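Local coordinates for outer membrane usher protein PapC (Escherichia coli, PDB 3L48) that takes part, as the C-terminal domain of an outer membrane usher, in exporting and assembling pilus subunits across the bacterial outer membrane, at residues S20-G25 with V58-K63; T55-V58 with K63-C66. All coordinates share one frame; numbering follows the deposited sequence. Where two conformers were deposited one is given.

How the contacts relate
The two contacts lie on one beta hairpin, strands 55-59 and 64-69, and their centres are about 8 Å apart. Contact 2 pairs the two strands of the hairpin. Contact 1 packs the loop that follows strand 10-16 against Val-58 and Trp-60 of the hairpin. Val-58 serves both: its backbone is hydrogen-bonded to Gln-65 and Cys-66 of strand 64-69, and its side chain faces Pro-22. The contacts also touch directly, with Trp-60 CH2 4.1 Å from Cys-66 SG in the conformer given. The side chain of Trp-60 is about 12 Å from a bound cobalt(II) ion. The side chain of Ser-57 is about 11 Å from a bound cobalt(II) ion.

Contact 1 of 2, residues S20-G25 with V58-K63; sequences SQPPFG and VNWDGK
Pro-23 lies over one face of the Trp-60 indole. Its CD sits 3.3 Å from the centroid of the six-membered ring of Trp-60, only 13° off the ring normal. This is a CH-pi contact, and it is close. The neighbouring CG of Pro-23 leans over the five-membered ring and comes within 3.4 Å of Trp-60 CG. Two adjacent methylenes of Pro-23, CG and CD, face the indole, and the two side chains cross at about a right angle. In Trp-60, CG stands between the backbone N and the carbonyl carbon (chi1 70°). With chi2 at 88°, this turns the broad side of the indole to the proline. Trp-60 N donates to Lys-63 O at 3.1 Å, across the hairpin turn. In this Ig-like fold the indole joins the turn to the loop between strands 10-16 and 27-29. No hydrogen bond crosses between 20-25 and 58-63, and the packing is apolar. Pro-22 approaches the far end of the same ring obliquely, with its CB 3.7 Å from Trp-60 CZ3. That CB of Pro-22 also meets Val-58 CG1 at 4.0 Å. The methyl is anti to the backbone N of Val-58 and lies in the plane of the indole, at its edge. Pro-22 is buried and also touches Leu-14 and Leu-16 of strand 10-16.

Contact 2 of 2, residues T55-V58 with K63-C66; sequences TLSV and KIQC
Val-58 and Cys-66 bury the most surface here and form an antiparallel hydrogen-bonded pair. Val-58 N donates to Cys-66 O at 2.8 Å, and the bond is nearly straight at 177°. Val-58 O is held in turn by Gln-65 N at 3.0 Å. Because Gln-65 and Cys-66 both face Val-58, the pairing is a classic beta bulge. It lies in the hairpin of strands 55-59 and 64-69, at one margin of the four-stranded antiparallel sheet of this Ig-like domain. The side chains of Val-58 and Cys-66 point to the same face of the sheet. There Cys-66 SG, in the conformer given, is 4.2 Å from Val-58 CB. The disulfide from Cys-66 to Cys-84 ties this sheet to strand 78-84 of the other one. Ser-57 is next in buried surface. Its CB meets Ile-64 CG2 at 3.7 Å, a methyl that reaches across because it is anti to the backbone N of Ile-64. Ser-57 CA also makes a CA-H...O contact with Cys-66 O at 3.6 Å. The hydroxyl of Ser-57 has its main partner in Thr-29 OG1, on the adjoining strand 27-29.

Contact 1 of 2, residues S20-G25 with V58-K63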
loop_
_atom_site.group_PDB
_atom_site.type_symbol
_atom_site.label_atom_id
_atom_site.label_comp_id
_atom_site.label_asym_id
_atom_site.label_seq_id
_atom_site.Cartn_x
_atom_site.Cartn_y
_atom_site.Cartn_z
ATOM N N SER A 20 2.888 -13.741 0.770
ATOM C CA SER A 20 2.319 -13.497 2.092
ATOM C C SER A 20 1.593 -12.154 2.154
ATOM O O SER A 20 1.643 -11.368 1.208
ATOM C CB SER A 20 3.398 -13.582 3.178
ATOM O OG SER A 20 4.381 -12.575 3.014
ATOM N N GLN A 21 0.915 -11.903 3.269
ATOM C CA GLN A 21 0.152 -10.674 3.451
ATOM C C GLN A 21 0.753 -9.819 4.559
ATOM O O GLN A 21 1.098 -10.332 5.623
ATOM C CB GLN A 21 -1.298 -10.997 3.815
ATOM C CG GLN A 21 -2.020 -11.882 2.821
ATOM C CD GLN A 21 -3.408 -12.274 3.288
ATOM O OE1 GLN A 21 -4.313 -12.476 2.477
ATOM N NE2 GLN A 21 -3.586 -12.376 4.602
ATOM N N PRO A 22 0.877 -8.505 4.315
ATOM C CA PRO A 22 1.276 -7.613 5.407
ATOM C C PRO A 22 0.273 -7.764 6.546
ATOM O O PRO A 22 -0.913 -7.976 6.283
ATOM C CB PRO A 22 1.175 -6.217 4.783
ATOM C CG PRO A 22 1.256 -6.448 3.299
ATOM C CD PRO A 22 0.612 -7.782 3.059
ATOM N N PRO A 23 0.739 -7.667 7.798
ATOM C CA PRO A 23 -0.121 -7.959 8.951
ATOM C C PRO A 23 -1.185 -6.896 9.218
ATOM O O PRO A 23 -0.991 -5.715 8.936
ATOM C CB PRO A 23 0.870 -8.019 10.120
ATOM C CG PRO A 23 2.009 -7.145 9.686
ATOM C CD PRO A 23 2.121 -7.342 8.199
ATOM N N PHE A 24 -2.310 -7.353 9.756
ATOM C CA PHE A 24 -3.370 -6.504 10.282
ATOM C C PHE A 24 -2.784 -5.415 11.181
ATOM O O PHE A 24 -2.179 -5.711 12.211
ATOM C CB PHE A 24 -4.334 -7.388 11.080
ATOM C CG PHE A 24 -5.536 -6.670 11.624
ATOM C CD1 PHE A 24 -5.545 -6.193 12.925
ATOM C CD2 PHE A 24 -6.673 -6.506 10.850
ATOM C CE1 PHE A 24 -6.658 -5.547 13.436
ATOM C CE2 PHE A 24 -7.790 -5.859 11.356
ATOM C CZ PHE A 24 -7.780 -5.381 12.653
ATOM N N GLY A 25 -2.955 -4.155 10.792
ATOM C CA GLY A 25 -2.484 -3.051 11.610
ATOM C C GLY A 25 -1.224 -2.384 11.091
ATOM O O GLY A 25 -0.741 -1.418 11.679
ATOM N N VAL A 58 5.174 0.105 3.181
ATOM C CA VAL A 58 4.312 -0.573 4.134
ATOM C C VAL A 58 5.111 -0.875 5.392
ATOM O O VAL A 58 6.135 -1.553 5.340
ATOM C CB VAL A 58 3.749 -1.873 3.545
ATOM C CG1 VAL A 58 2.819 -2.548 4.540
ATOM C CG2 VAL A 58 3.023 -1.574 2.243
ATOM N N ASN A 59 4.642 -0.365 6.523
ATOM C CA ASN A 59 5.409 -0.450 7.756
ATOM C C ASN A 59 4.762 -1.324 8.820
ATOM O O ASN A 59 3.553 -1.263 9.038
ATOM C CB ASN A 59 5.641 0.951 8.325
ATOM C CG ASN A 59 5.879 1.985 7.245
ATOM O OD1 ASN A 59 4.975 2.743 6.883
ATOM N ND2 ASN A 59 7.095 2.015 6.713
ATOM N N TRP A 60 5.584 -2.145 9.467
ATOM C CA TRP A 60 5.202 -2.804 10.711
ATOM C C TRP A 60 6.449 -3.216 11.488
ATOM O O TRP A 60 7.540 -3.285 10.924
ATOM C CB TRP A 60 4.251 -3.986 10.476
ATOM C CG TRP A 60 4.848 -5.194 9.826
ATOM C CD1 TRP A 60 5.465 -6.245 10.447
ATOM C CD2 TRP A 60 4.845 -5.500 8.423
ATOM N NE1 TRP A 60 5.860 -7.179 9.514
ATOM C CE2 TRP A 60 5.493 -6.747 8.272
ATOM C CE3 TRP A 60 4.362 -4.842 7.289
ATOM C CZ2 TRP A 60 5.673 -7.341 7.021
ATOM C CZ3 TRP A 60 4.543 -5.435 6.053
ATOM C CH2 TRP A 60 5.193 -6.673 5.929
ATOM N N ASP A 61 6.282 -3.470 12.782
ATOM C CA ASP A 61 7.406 -3.777 13.660
ATOM C C ASP A 61 8.453 -2.673 13.587
ATOM O O ASP A 61 9.649 -2.941 13.467
ATOM C CB ASP A 61 8.020 -5.135 13.311
ATOM C CG ASP A 61 7.101 -6.295 13.654
ATOM O OD1 ASP A 61 6.110 -6.071 14.382
ATOM O OD2 ASP A 61 7.370 -7.430 13.202
ATOM N N GLY A 62 7.983 -1.430 13.651
ATOM C CA GLY A 62 8.848 -0.262 13.656
ATOM C C GLY A 62 9.837 -0.212 12.510
ATOM O O GLY A 62 10.983 0.199 12.689
ATOM N N LYS A 63 9.391 -0.611 11.325
ATOM C CA LYS A 63 10.294 -0.738 10.191
ATOM C C LYS A 63 9.562 -0.741 8.850
ATOM O O LYS A 63 8.458 -1.273 8.735
ATOM C CB LYS A 63 11.118 -2.019 10.350
ATOM C CG LYS A 63 11.792 -2.522 9.090
ATOM C CD LYS A 63 12.693 -3.707 9.408
ATOM C CE LYS A 63 13.200 -4.382 8.144
ATOM N NZ LYS A 63 13.870 -3.419 7.222
#

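Contact 2 of 2, residues T55-V58 with K63-C66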
loop_
_atom_site.group_PDB
_atom_site.type_symbol
_atom_site.label_atom_id
_atom_site.label_comp_id
_atom_site.label_asym_id
_atom_site.label_seq_id
_atom_site.Cartn_x
_atom_site.Cartn_y
_atom_site.Cartn_z
ATOM N N THR A 55 5.632 5.914 -4.935
ATOM C CA THR A 55 6.066 4.718 -4.227
ATOM C C THR A 55 5.612 4.776 -2.775
ATOM O O THR A 55 5.944 5.711 -2.047
ATOM C CB THR A 55 7.600 4.560 -4.260
ATOM O OG1 THR A 55 8.039 4.436 -5.618
ATOM C CG2 THR A 55 8.028 3.321 -3.477
ATOM N N LEU A 56 4.845 3.777 -2.357
ATOM C CA LEU A 56 4.384 3.713 -0.980
ATOM C C LEU A 56 5.218 2.704 -0.211
ATOM O O LEU A 56 5.704 1.725 -0.776
ATOM C CB LEU A 56 2.908 3.318 -0.920
ATOM C CG LEU A 56 1.917 4.167 -1.723
ATOM C CD1 LEU A 56 0.488 3.729 -1.431
ATOM C CD2 LEU A 56 2.093 5.647 -1.421
ATOM N N SER A 57 5.391 2.949 1.081
ATOM C CA SER A 57 6.060 1.985 1.939
ATOM C C SER A 57 5.060 1.404 2.933
ATOM O O SER A 57 4.192 2.112 3.445
ATOM C CB SER A 57 7.248 2.621 2.665
ATOM O OG SER A 57 6.810 3.449 3.723
ATOM N N VAL A 58 5.174 0.105 3.181
ATOM C CA VAL A 58 4.312 -0.573 4.134
ATOM C C VAL A 58 5.111 -0.875 5.392
ATOM O O VAL A 58 6.135 -1.553 5.340
ATOM C CB VAL A 58 3.749 -1.873 3.545
ATOM C CG1 VAL A 58 2.819 -2.548 4.540
ATOM C CG2 VAL A 58 3.023 -1.574 2.243
ATOM N N LYS A 63 9.391 -0.611 11.325
ATOM C CA LYS A 63 10.294 -0.738 10.191
ATOM C C LYS A 63 9.562 -0.741 8.850
ATOM O O LYS A 63 8.458 -1.273 8.735
ATOM C CB LYS A 63 11.118 -2.019 10.350
ATOM C CG LYS A 63 11.792 -2.522 9.090
ATOM C CD LYS A 63 12.693 -3.707 9.408
ATOM C CE LYS A 63 13.200 -4.382 8.144
ATOM N NZ LYS A 63 13.870 -3.419 7.222
ATOM N N ILE A 64 10.176 -0.125 7.844
ATOM C CA ILE A 64 9.704 -0.276 6.476
ATOM C C ILE A 64 9.979 -1.711 6.048
ATOM O O ILE A 64 11.133 -2.131 5.971
ATOM C CB ILE A 64 10.429 0.675 5.507
ATOM C CG1 ILE A 64 10.235 2.131 5.933
ATOM C CG2 ILE A 64 9.929 0.471 4.084
ATOM C CD1 ILE A 64 10.870 3.127 4.988
ATOM N N GLN A 65 8.919 -2.464 5.780
ATOM C CA GLN A 65 9.057 -3.876 5.442
ATOM C C GLN A 65 9.138 -4.102 3.936
ATOM O O GLN A 65 9.914 -4.932 3.462
ATOM C CB GLN A 65 7.904 -4.676 6.050
ATOM C CG GLN A 65 7.820 -4.572 7.565
ATOM C CD GLN A 65 8.765 -5.525 8.277
ATOM O OE1 GLN A 65 8.914 -5.470 9.498
ATOM N NE2 GLN A 65 9.398 -6.411 7.519
ATOM N N CYS A 66 8.327 -3.361 3.187
ATOM C CA CYS A 66 8.313 -3.473 1.732
ATOM C C CYS A 66 7.707 -2.234 1.087
ATOM O O CYS A 66 7.097 -1.406 1.762
ATOM C CB CYS A 66 7.563 -4.734 1.292
ATOM S SG CYS A 66 6.080 -5.101 2.256
#